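Cytosol aminopeptidase (Staphylococcus aureus subsp. aureus, PDB 3KZW) probably removes amino acids one at a time from the N-termini of peptides, as a metal-dependent leucyl aminopeptidase of the cytosol aminopeptidase family. Local coordinates at residues R204-M209 with E221-H226; N418-I423 with I505-Q510. All coordinates share one frame; numbering follows the deposited sequence.

Contact 1: R204-M209 with E221-H226; sequences RDFSNM and EDIVNH
Phe206 reaches across from the last turn of helix 188-208 to Asp222 and Ile223 on helix 216-226, and this one aromatic ring carries nearly all of the contact. The backbones stay well apart, with 9.2 Å between the CA atoms of Phe206 and Asp222, so a long, flat side chain is what bridges them.

The closest approach is made at the ring edge. Asp222 CB lies in the ring plane, 3.7 Å from Phe206 CE1 and 4.1 Å from Phe206 CZ. The ring and the Asp222 side chain pass alongside one another, pointing opposite ways, and the carboxylate is turned 38° from the ring plane. Asp222 CG stands beside its own backbone N (chi1 -78°), which leaves the CB methylene to meet the ring; Asp222 OD2 is 4.0 Å from Phe206 CE1.

The purely apolar part is looser: Phe206 CZ lies 4.4 Å from Ile223 CG1, which approaches the ring obliquely. Ile223 also packs on Val234 of strand 233-237 and on Val314 of helix 308-322. Phe206 likewise touches Ala311 of that helix and makes an edge-to-face pair with Phe219.

The example illustrates how two helices joined by a short connection can be tied by one phenylalanine ring rather than by close backbone packing. It belongs to the helical layer that covers the mixed sheet of the catalytic alpha/beta domain.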
ATOM      1  N   ARG A 204       4.954 -34.580  -9.661  1.00  2.63           N
ATOM      2  CA  ARG A 204       4.672 -34.062  -8.324  1.00  2.63           C
ATOM      3  C   ARG A 204       5.898 -34.099  -7.419  1.00  2.64           C
ATOM      4  O   ARG A 204       6.134 -33.161  -6.659  1.00  2.71           O
ATOM      5  CB  ARG A 204       3.543 -34.857  -7.670  1.00  2.64           C
ATOM      6  CG  ARG A 204       2.151 -34.484  -8.124  1.00  2.57           C
ATOM      7  CD  ARG A 204       1.152 -35.474  -7.571  1.00  2.60           C
ATOM      8  NE  ARG A 204      -0.210 -34.956  -7.591  1.00  2.65           N
ATOM      9  CZ  ARG A 204      -1.286 -35.656  -7.249  1.00  2.63           C
ATOM     10  NH1 ARG A 204      -1.177 -36.919  -6.863  1.00  2.53           N
ATOM     11  NH2 ARG A 204      -2.481 -35.090  -7.302  1.00  2.75           N
ATOM     12  N   ASP A 205       6.665 -35.186  -7.502  1.00  2.64           N
ATOM     13  CA  ASP A 205       7.880 -35.352  -6.704  1.00  2.65           C
ATOM     14  C   ASP A 205       8.912 -34.265  -6.996  1.00  2.65           C
ATOM     15  O   ASP A 205       9.502 -33.700  -6.072  1.00  2.68           O
ATOM     16  CB  ASP A 205       8.488 -36.742  -6.916  1.00  2.64           C
ATOM     17  CG  ASP A 205       7.820 -37.816  -6.066  1.00  2.72           C
ATOM     18  OD1 ASP A 205       7.028 -37.478  -5.157  1.00  2.66           O
ATOM     19  OD2 ASP A 205       8.100 -39.012  -6.305  1.00  2.79           O
ATOM     20  N   PHE A 206       9.118 -33.969  -8.278  1.00  2.64           N
ATOM     21  CA  PHE A 206      10.020 -32.896  -8.682  1.00  2.65           C
ATOM     22  C   PHE A 206       9.526 -31.538  -8.193  1.00  2.64           C
ATOM     23  O   PHE A 206      10.318 -30.708  -7.758  1.00  2.66           O
ATOM     24  CB  PHE A 206      10.200 -32.870 -10.203  1.00  2.66           C
ATOM     25  CG  PHE A 206      11.120 -33.936 -10.729  1.00  2.71           C
ATOM     26  CD1 PHE A 206      12.434 -34.031 -10.277  1.00  2.73           C
ATOM     27  CD2 PHE A 206      10.680 -34.835 -11.699  1.00  2.74           C
ATOM     28  CE1 PHE A 206      13.290 -35.016 -10.768  1.00  2.77           C
ATOM     29  CE2 PHE A 206      11.527 -35.822 -12.199  1.00  2.73           C
ATOM     30  CZ  PHE A 206      12.836 -35.912 -11.730  1.00  2.74           C
ATOM     31  N   SER A 207       8.215 -31.327  -8.264  1.00  2.64           N
ATOM     32  CA  SER A 207       7.610 -30.061  -7.870  1.00  2.63           C
ATOM     33  C   SER A 207       7.663 -29.832  -6.359  1.00  2.63           C
ATOM     34  O   SER A 207       7.941 -28.724  -5.906  1.00  2.66           O
ATOM     35  CB  SER A 207       6.167 -29.983  -8.369  1.00  2.62           C
ATOM     36  OG  SER A 207       6.105 -30.123  -9.777  1.00  2.67           O
ATOM     37  N   ASN A 208       7.406 -30.887  -5.590  1.00  2.62           N
ATOM     38  CA  ASN A 208       7.408 -30.809  -4.131  1.00  2.62           C
ATOM     39  C   ASN A 208       8.802 -30.670  -3.524  1.00  2.61           C
ATOM     40  O   ASN A 208       8.944 -30.250  -2.377  1.00  2.61           O
ATOM     41  CB  ASN A 208       6.693 -32.021  -3.525  1.00  2.59           C
ATOM     42  CG  ASN A 208       5.201 -31.804  -3.373  1.00  2.61           C
ATOM     43  OD1 ASN A 208       4.755 -30.746  -2.920  1.00  2.60           O
ATOM     44  ND2 ASN A 208       4.417 -32.815  -3.735  1.00  2.59           N
ATOM     45  N   MET A 209       9.820 -31.026  -4.302  1.00  2.63           N
ATOM     46  CA  MET A 209      11.210 -30.973  -3.867  1.00  2.62           C
ATOM     47  C   MET A 209      11.601 -29.557  -3.442  1.00  2.64           C
ATOM     48  O   MET A 209      11.295 -28.600  -4.156  1.00  2.66           O
ATOM     49  CB  MET A 209      12.119 -31.437  -5.003  1.00  2.64           C
ATOM     50  CG  MET A 209      13.357 -32.172  -4.540  1.00  2.80           C
ATOM     51  SD  MET A 209      13.007 -33.898  -4.166  1.00  3.32           S
ATOM     52  CE  MET A 209      12.986 -34.585  -5.838  1.00  2.84           C
ATOM     53  N   GLU A 221      20.434 -33.785 -13.503  1.00  2.62           N
ATOM     54  CA  GLU A 221      21.045 -35.050 -13.098  1.00  2.63           C
ATOM     55  C   GLU A 221      20.006 -36.118 -12.760  1.00  2.67           C
ATOM     56  O   GLU A 221      20.192 -37.294 -13.086  1.00  2.70           O
ATOM     57  CB  GLU A 221      21.986 -34.837 -11.908  1.00  2.62           C
ATOM     58  CG  GLU A 221      23.287 -34.128 -12.260  1.00  2.70           C
ATOM     59  CD  GLU A 221      24.085 -33.683 -11.040  1.00  2.85           C
ATOM     60  OE1 GLU A 221      23.630 -33.903  -9.892  1.00  2.81           O
ATOM     61  OE2 GLU A 221      25.177 -33.106 -11.238  1.00  2.86           O
ATOM     62  N   ASP A 222      18.918 -35.703 -12.112  1.00  2.65           N
ATOM     63  CA  ASP A 222      17.836 -36.617 -11.746  1.00  2.69           C
ATOM     64  C   ASP A 222      17.103 -37.158 -12.971  1.00  2.69           C
ATOM     65  O   ASP A 222      16.705 -38.323 -12.993  1.00  2.74           O
ATOM     66  CB  ASP A 222      16.844 -35.941 -10.792  1.00  2.67           C
ATOM     67  CG  ASP A 222      17.353 -35.870  -9.355  1.00  2.87           C
ATOM     68  OD1 ASP A 222      18.536 -36.208  -9.096  1.00  2.90           O
ATOM     69  OD2 ASP A 222      16.559 -35.465  -8.475  1.00  2.98           O
ATOM     70  N   ILE A 223      16.932 -36.307 -13.982  1.00  2.64           N
ATOM     71  CA  ILE A 223      16.286 -36.700 -15.235  1.00  2.63           C
ATOM     72  C   ILE A 223      17.153 -37.711 -16.001  1.00  2.66           C
ATOM     73  O   ILE A 223      16.637 -38.702 -16.525  1.00  2.63           O
ATOM     74  CB  ILE A 223      15.932 -35.466 -16.112  1.00  2.62           C
ATOM     75  CG1 ILE A 223      14.867 -34.613 -15.421  1.00  2.64           C
ATOM     76  CG2 ILE A 223      15.425 -35.890 -17.487  1.00  2.65           C
ATOM     77  CD1 ILE A 223      14.796 -33.174 -15.914  1.00  2.64           C
ATOM     78  N   VAL A 224      18.462 -37.460 -16.041  1.00  2.64           N
ATOM     79  CA  VAL A 224      19.423 -38.383 -16.653  1.00  2.62           C
ATOM     80  C   VAL A 224      19.345 -39.762 -15.996  1.00  2.65           C
ATOM     81  O   VAL A 224      19.194 -40.774 -16.683  1.00  2.70           O
ATOM     82  CB  VAL A 224      20.877 -37.839 -16.580  1.00  2.61           C
ATOM     83  CG1 VAL A 224      21.888 -38.898 -17.007  1.00  2.57           C
ATOM     84  CG2 VAL A 224      21.029 -36.603 -17.435  1.00  2.58           C
ATOM     85  N   ASN A 225      19.432 -39.789 -14.666  1.00  2.67           N
ATOM     86  CA  ASN A 225      19.411 -41.038 -13.904  1.00  2.68           C
ATOM     87  C   ASN A 225      18.095 -41.803 -14.020  1.00  2.67           C
ATOM     88  O   ASN A 225      18.089 -43.036 -14.014  1.00  2.72           O
ATOM     89  CB  ASN A 225      19.752 -40.784 -12.432  1.00  2.67           C
ATOM     90  CG  ASN A 225      21.208 -40.385 -12.224  1.00  2.81           C
ATOM     91  OD1 ASN A 225      22.092 -40.772 -12.994  1.00  2.89           O
ATOM     92  ND2 ASN A 225      21.463 -39.613 -11.170  1.00  2.84           N
ATOM     93  N   HIS A 226      16.989 -41.068 -14.130  1.00  2.64           N
ATOM     94  CA  HIS A 226      15.670 -41.676 -14.247  1.00  2.63           C
ATOM     95  C   HIS A 226      15.487 -42.418 -15.571  1.00  2.67           C
ATOM     96  O   HIS A 226      14.961 -43.531 -15.590  1.00  2.72           O
ATOM     97  CB  HIS A 226      14.566 -40.635 -14.067  1.00  2.60           C
ATOM     98  CG  HIS A 226      13.189 -41.185 -14.257  1.00  2.65           C
ATOM     99  ND1 HIS A 226      12.535 -41.908 -13.283  1.00  2.66           N
ATOM    100  CD2 HIS A 226      12.347 -41.134 -15.316  1.00  2.67           C
ATOM    101  CE1 HIS A 226      11.347 -42.273 -13.731  1.00  2.70           C
ATOM    102  NE2 HIS A 226      11.208 -41.816 -14.962  1.00  2.67           N
TER

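Contact 2: N418-I423 with I505-Q510; sequences NDILQI and IPTIVQ
Helix-on-helix packing in the catalytic domain is represented here by helix 414-426 and the C-terminal helix 505-512, two elements distant in sequence. The axes of segments 418-423 and 505-510 approach to 9.5 Å, with 124° between their N-to-C directions, so the helices run more antiparallel than parallel. The CA atoms of Ile423 and Thr507, 6.2 Å apart, are the nearest CA pair between the two segments.

Ile423 is the central side chain. Its CG2 methyl rests 3.5 Å from the carbonyl oxygen Thr507 O and, one turn further along the partner helix, 3.7 Å from Gln510 CG. The same methyl lies 4.0 Å from Thr507 CG2. Gln510 crosses Ile423 at a slant: with CG anti to the backbone N (chi1 -174°), its aliphatic CB and CG are brought against the isoleucine methyl, and a bend at chi2 (58°) redirects the rest of the chain.

A second methyl pair extends the interface. Ile420 CG2 meets Thr507 CG2 at 3.8 Å, the two side chains crossing at about a right angle. While that methyl serves the apolar interface, Thr507 OG1 is hydrogen-bonded to Glu429, so the threonine divides its two branches between packing and polarity.

Met388 of strand 386-391 is touched by a residue of each helix, Ile420 and Ile508. Within 505-510, Ile505, Ile508 and Val509 also pack against helix 308-322, and Ile505, Pro506 and Val509 against helix 188-208.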
ATOM      1  N   ASN A 418      -8.382 -26.808 -30.694  1.00  2.67           N
ATOM      2  CA  ASN A 418      -9.778 -27.224 -30.578  1.00  2.69           C
ATOM      3  C   ASN A 418      -9.937 -28.675 -30.138  1.00  2.77           C
ATOM      4  O   ASN A 418     -10.841 -28.998 -29.363  1.00  2.78           O
ATOM      5  CB  ASN A 418     -10.533 -26.975 -31.885  1.00  2.70           C
ATOM      6  CG  ASN A 418     -11.125 -25.579 -31.959  1.00  2.77           C
ATOM      7  OD1 ASN A 418     -10.617 -24.638 -31.348  1.00  2.89           O
ATOM      8  ND2 ASN A 418     -12.207 -25.439 -32.711  1.00  2.86           N
ATOM      9  N   ASP A 419      -9.050 -29.542 -30.621  1.00  2.85           N
ATOM     10  CA  ASP A 419      -9.048 -30.943 -30.211  1.00  3.10           C
ATOM     11  C   ASP A 419      -8.659 -31.080 -28.748  1.00  2.97           C
ATOM     12  O   ASP A 419      -9.263 -31.858 -28.011  1.00  3.05           O
ATOM     13  CB  ASP A 419      -8.098 -31.765 -31.086  1.00  3.29           C
ATOM     14  CG  ASP A 419      -8.522 -31.792 -32.538  1.00  4.17           C
ATOM     15  OD1 ASP A 419      -9.736 -31.648 -32.812  1.00  4.82           O
ATOM     16  OD2 ASP A 419      -7.641 -31.956 -33.409  1.00  5.58           O
ATOM     17  N   ILE A 420      -7.655 -30.308 -28.337  1.00  2.79           N
ATOM     18  CA  ILE A 420      -7.161 -30.340 -26.964  1.00  2.71           C
ATOM     19  C   ILE A 420      -8.189 -29.772 -25.981  1.00  2.75           C
ATOM     20  O   ILE A 420      -8.378 -30.321 -24.889  1.00  2.77           O
ATOM     21  CB  ILE A 420      -5.786 -29.638 -26.841  1.00  2.68           C
ATOM     22  CG1 ILE A 420      -4.703 -30.514 -27.478  1.00  2.60           C
ATOM     23  CG2 ILE A 420      -5.433 -29.345 -25.379  1.00  2.63           C
ATOM     24  CD1 ILE A 420      -3.409 -29.795 -27.751  1.00  2.72           C
ATOM     25  N   LEU A 421      -8.863 -28.693 -26.380  1.00  2.69           N
ATOM     26  CA  LEU A 421      -9.934 -28.113 -25.569  1.00  2.65           C
ATOM     27  C   LEU A 421     -11.087 -29.098 -25.376  1.00  2.65           C
ATOM     28  O   LEU A 421     -11.735 -29.102 -24.330  1.00  2.73           O
ATOM     29  CB  LEU A 421     -10.446 -26.806 -26.183  1.00  2.66           C
ATOM     30  CG  LEU A 421      -9.514 -25.589 -26.232  1.00  2.64           C
ATOM     31  CD1 LEU A 421     -10.158 -24.471 -27.033  1.00  2.69           C
ATOM     32  CD2 LEU A 421      -9.132 -25.098 -24.841  1.00  2.59           C
ATOM     33  N   GLN A 422     -11.332 -29.932 -26.384  1.00  2.64           N
ATOM     34  CA  GLN A 422     -12.333 -30.996 -26.290  1.00  2.70           C
ATOM     35  C   GLN A 422     -11.883 -32.122 -25.368  1.00  2.71           C
ATOM     36  O   GLN A 422     -12.633 -32.544 -24.486  1.00  2.77           O
ATOM     37  CB  GLN A 422     -12.671 -31.559 -27.675  1.00  2.68           C
ATOM     38  CG  GLN A 422     -14.009 -31.092 -28.228  1.00  2.82           C
ATOM     39  CD  GLN A 422     -15.190 -31.643 -27.442  1.00  2.92           C
ATOM     40  OE1 GLN A 422     -15.244 -32.836 -27.133  1.00  2.84           O
ATOM     41  NE2 GLN A 422     -16.142 -30.771 -27.112  1.00  2.96           N
ATOM     42  N   ILE A 423     -10.658 -32.600 -25.584  1.00  2.70           N
ATOM     43  CA  ILE A 423     -10.087 -33.701 -24.811  1.00  2.66           C
ATOM     44  C   ILE A 423     -10.032 -33.356 -23.323  1.00  2.67           C
ATOM     45  O   ILE A 423     -10.408 -34.172 -22.481  1.00  2.67           O
ATOM     46  CB  ILE A 423      -8.679 -34.089 -25.341  1.00  2.67           C
ATOM     47  CG1 ILE A 423      -8.800 -34.871 -26.652  1.00  2.58           C
ATOM     48  CG2 ILE A 423      -7.900 -34.899 -24.303  1.00  2.65           C
ATOM     49  CD1 ILE A 423      -7.543 -34.859 -27.505  1.00  2.63           C
ATOM     50  N   ILE A 505      -1.072 -33.214 -17.853  1.00  2.70           N
ATOM     51  CA  ILE A 505      -0.569 -34.563 -18.151  1.00  2.65           C
ATOM     52  C   ILE A 505      -1.673 -35.500 -18.670  1.00  2.67           C
ATOM     53  O   ILE A 505      -1.487 -36.124 -19.714  1.00  2.75           O
ATOM     54  CB  ILE A 505       0.214 -35.195 -16.962  1.00  2.67           C
ATOM     55  CG1 ILE A 505       1.430 -34.334 -16.604  1.00  2.65           C
ATOM     56  CG2 ILE A 505       0.649 -36.627 -17.294  1.00  2.56           C
ATOM     57  CD1 ILE A 505       2.106 -34.711 -15.298  1.00  2.60           C
ATOM     58  N   PRO A 506      -2.828 -35.584 -17.967  1.00  2.68           N
ATOM     59  CA  PRO A 506      -3.921 -36.412 -18.497  1.00  2.66           C
ATOM     60  C   PRO A 506      -4.387 -35.985 -19.893  1.00  2.66           C
ATOM     61  O   PRO A 506      -4.630 -36.845 -20.742  1.00  2.70           O
ATOM     62  CB  PRO A 506      -5.047 -36.201 -17.480  1.00  2.64           C
ATOM     63  CG  PRO A 506      -4.357 -35.832 -16.227  1.00  2.67           C
ATOM     64  CD  PRO A 506      -3.175 -35.017 -16.650  1.00  2.66           C
ATOM     65  N   THR A 507      -4.499 -34.676 -20.119  1.00  2.61           N
ATOM     66  CA  THR A 507      -4.961 -34.130 -21.393  1.00  2.62           C
ATOM     67  C   THR A 507      -4.009 -34.443 -22.551  1.00  2.63           C
ATOM     68  O   THR A 507      -4.438 -34.944 -23.593  1.00  2.64           O
ATOM     69  CB  THR A 507      -5.215 -32.602 -21.297  1.00  2.61           C
ATOM     70  OG1 THR A 507      -6.260 -32.351 -20.350  1.00  2.57           O
ATOM     71  CG2 THR A 507      -5.621 -32.019 -22.651  1.00  2.60           C
ATOM     72  N   ILE A 508      -2.723 -34.159 -22.359  1.00  2.62           N
ATOM     73  CA  ILE A 508      -1.725 -34.335 -23.416  1.00  2.66           C
ATOM     74  C   ILE A 508      -1.492 -35.810 -23.745  1.00  2.66           C
ATOM     75  O   ILE A 508      -1.374 -36.172 -24.917  1.00  2.71           O
ATOM     76  CB  ILE A 508      -0.387 -33.611 -23.081  1.00  2.66           C
ATOM     77  CG1 ILE A 508      -0.625 -32.116 -22.814  1.00  2.65           C
ATOM     78  CG2 ILE A 508       0.652 -33.808 -24.194  1.00  2.66           C
ATOM     79  CD1 ILE A 508      -1.254 -31.334 -23.977  1.00  2.61           C
ATOM     80  N   VAL A 509      -1.442 -36.651 -22.715  1.00  2.62           N
ATOM     81  CA  VAL A 509      -1.304 -38.097 -22.902  1.00  2.65           C
ATOM     82  C   VAL A 509      -2.454 -38.644 -23.753  1.00  2.65           C
ATOM     83  O   VAL A 509      -2.229 -39.408 -24.701  1.00  2.68           O
ATOM     84  CB  VAL A 509      -1.198 -38.852 -21.545  1.00  2.66           C
ATOM     85  CG1 VAL A 509      -1.399 -40.359 -21.722  1.00  2.62           C
ATOM     86  CG2 VAL A 509       0.146 -38.577 -20.891  1.00  2.65           C
ATOM     87  N   GLN A 510      -3.674 -38.231 -23.422  1.00  2.60           N
ATOM     88  CA  GLN A 510      -4.858 -38.622 -24.179  1.00  2.66           C
ATOM     89  C   GLN A 510      -4.769 -38.164 -25.638  1.00  2.66           C
ATOM     90  O   GLN A 510      -5.141 -38.906 -26.547  1.00  2.70           O
ATOM     91  CB  GLN A 510      -6.123 -38.076 -23.507  1.00  2.65           C
ATOM     92  CG  GLN A 510      -7.441 -38.539 -24.127  1.00  2.63           C
ATOM     93  CD  GLN A 510      -7.589 -40.048 -24.148  1.00  2.80           C
ATOM     94  OE1 GLN A 510      -7.872 -40.633 -25.195  1.00  2.78           O
ATOM     95  NE2 GLN A 510      -7.393 -40.688 -22.994  1.00  2.72           N
TER

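Overall arrangement
Contacts 1 and 2 follow one another along the chain, and both belong to the catalytic domain. Their centres are 24 Å apart and their nearest atoms about 6 Å, so they do not touch directly. Two helices connect them instead. Helix 188-208 supplies one segment of contact 1 and, further back in its sequence, packs on segment 505-510 of contact 2. Helix 308-322 meets Phe206 and Ile223 in the first and segment 505-510 in the second. The residues binding the sodium ions, Thr470 with Gly474 and Gly485 with Thr488, belong to neither contact; the two contacts are structural packing within the domain.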